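Local coordinates for protein HpcE (Thermus thermophilus, PDB 1WZO) that probably catalyses isomerisation of 2-hydroxyhepta-2,4-diene-1,7-dioate, as a member of the fumarylacetoacetate hydrolase family, at residues 123-128 / 233-238. Numbering follows the deposited sequence.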
loop_
_atom_site.group_PDB
_atom_site.type_symbol
_atom_site.label_atom_id
_atom_site.label_comp_id
_atom_site.label_asym_id
_atom_site.label_seq_id
_atom_site.Cartn_x
_atom_site.Cartn_y
_atom_site.Cartn_z
ATOM N N TYR B 123 3.314 -9.968 19.769
ATOM C CA TYR B 123 4.272 -9.068 20.402
ATOM C C TYR B 123 5.644 -9.138 19.754
ATOM O O TYR B 123 5.949 -10.076 19.025
ATOM C CB TYR B 123 4.412 -9.435 21.885
ATOM C CG TYR B 123 3.107 -9.403 22.643
ATOM C CD1 TYR B 123 2.646 -8.224 23.225
ATOM C CD2 TYR B 123 2.310 -10.546 22.745
ATOM C CE1 TYR B 123 1.427 -8.178 23.883
ATOM C CE2 TYR B 123 1.084 -10.511 23.402
ATOM C CZ TYR B 123 0.648 -9.321 23.967
ATOM O OH TYR B 123 -0.574 -9.266 24.596
ATOM N N THR B 124 6.466 -8.133 20.033
ATOM C CA THR B 124 7.825 -8.085 19.525
ATOM C C THR B 124 8.617 -7.187 20.454
ATOM O O THR B 124 8.073 -6.665 21.438
ATOM C CB THR B 124 7.884 -7.558 18.061
ATOM O OG1 THR B 124 9.201 -7.764 17.543
ATOM C CG2 THR B 124 7.547 -6.072 17.989
ATOM N N ILE B 125 9.903 -7.027 20.167
ATOM C CA ILE B 125 10.774 -6.187 20.981
ATOM C C ILE B 125 11.042 -4.870 20.256
ATOM O O ILE B 125 11.153 -4.841 19.030
ATOM C CB ILE B 125 12.142 -6.863 21.225
ATOM C CG1 ILE B 125 11.949 -8.241 21.866
ATOM C CG2 ILE B 125 13.016 -5.969 22.098
ATOM C CD1 ILE B 125 13.205 -9.094 21.826
ATOM N N ALA B 126 11.150 -3.788 21.020
ATOM C CA ALA B 126 11.438 -2.481 20.442
ATOM C C ALA B 126 12.542 -1.789 21.223
ATOM O O ALA B 126 12.666 -1.960 22.436
ATOM C CB ALA B 126 10.184 -1.603 20.453
ATOM N N ASN B 127 13.356 -1.027 20.507
ATOM C CA ASN B 127 14.408 -0.239 21.125
ATOM C C ASN B 127 13.966 1.202 20.825
ATOM O O ASN B 127 14.226 1.726 19.740
ATOM C CB ASN B 127 15.761 -0.522 20.472
ATOM C CG ASN B 127 16.899 0.134 21.219
ATOM O OD1 ASN B 127 16.676 1.051 22.013
ATOM N ND2 ASN B 127 18.126 -0.323 20.969
ATOM N N ASP B 128 13.274 1.821 21.779
ATOM C CA ASP B 128 12.757 3.181 21.607
ATOM C C ASP B 128 13.811 4.215 21.997
ATOM O O ASP B 128 13.734 4.841 23.053
ATOM C CB ASP B 128 11.477 3.334 22.444
ATOM C CG ASP B 128 10.896 4.730 22.387
ATOM O OD1 ASP B 128 10.964 5.362 21.314
ATOM O OD2 ASP B 128 10.355 5.189 23.417
ATOM N N GLU B 233 11.472 -11.804 27.555
ATOM C CA GLU B 233 11.051 -13.178 27.784
ATOM C C GLU B 233 10.203 -13.756 26.654
ATOM O O GLU B 233 9.098 -13.278 26.388
ATOM C CB GLU B 233 10.276 -13.252 29.103
ATOM C CG GLU B 233 10.111 -14.667 29.655
ATOM C CD GLU B 233 9.397 -14.685 30.992
ATOM O OE1 GLU B 233 9.302 -13.614 31.633
ATOM O OE2 GLU B 233 8.940 -15.773 31.409
ATOM N N GLY B 234 10.735 -14.780 25.987
ATOM C CA GLY B 234 10.019 -15.438 24.908
ATOM C C GLY B 234 9.980 -14.761 23.546
ATOM O O GLY B 234 9.441 -15.330 22.596
ATOM N N LEU B 235 10.554 -13.570 23.423
ATOM C CA LEU B 235 10.513 -12.855 22.145
ATOM C C LEU B 235 11.839 -12.819 21.383
ATOM O O LEU B 235 11.948 -12.159 20.345
ATOM C CB LEU B 235 10.010 -11.423 22.372
ATOM C CG LEU B 235 8.717 -11.282 23.192
ATOM C CD1 LEU B 235 8.316 -9.811 23.269
ATOM C CD2 LEU B 235 7.601 -12.101 22.565
ATOM N N GLY B 236 12.844 -13.524 21.893
ATOM C CA GLY B 236 14.133 -13.546 21.223
ATOM C C GLY B 236 15.048 -12.397 21.599
ATOM O O GLY B 236 14.943 -11.832 22.690
ATOM N N ALA B 237 15.948 -12.042 20.687
ATOM C CA ALA B 237 16.894 -10.964 20.930
ATOM C C ALA B 237 17.026 -10.050 19.711
ATOM O O ALA B 237 17.218 -10.518 18.584
ATOM C CB ALA B 237 18.265 -11.543 21.310
ATOM N N LEU B 238 16.911 -8.748 19.956
ATOM C CA LEU B 238 17.011 -7.731 18.912
ATOM C C LEU B 238 18.363 -7.059 19.086
ATOM O O LEU B 238 18.624 -6.431 20.110
ATOM C CB LEU B 238 15.884 -6.705 19.075
ATOM C CG LEU B 238 15.831 -5.477 18.158
ATOM C CD1 LEU B 238 15.603 -5.902 16.711
ATOM C CD2 LEU B 238 14.688 -4.563 18.630
HETATM O O HOH W 1 18.750 -2.961 19.696
#
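L235 CD1 lies over the face of the peptide that joins T124 to I125, 3.6 Å from T124 O. L238 CD2 does the same to the next peptide, from I125 to A126, 3.6 Å from I125 O. In return, I125 CD1 packs over the faces of the peptides on both sides of G236, at 3.4 Å from G236 O and 3.6 Å from L235 O. The ring of Y123 leads away, toward L117, V163 and P166; the CB of Y123 touches L235 CD1, at 4.2 Å.

I125 is the central side chain. Its CG1 lies anti to the carbonyl carbon (chi1 -56°) and meets L235 CB at 3.8 Å. Its other branch, CG2, passes L238 CD2 at 4.1 Å. The contact is sheet-on-sheet packing in the beta-rich FAH fold. Strand 120-131, paired with 94-104 and 152-159, faces the turn after strand 227-232 and the start of strand 237-244. I232 adds to the cover of I125, and L100 and V159 to that of L235.

At the far edge the carboxamide of N127 is fixed at both ends. OD1 accepts a hydrogen bond from E97 N. ND2 donates to a water at 3.0 Å, which makes a weak bond to L238 O.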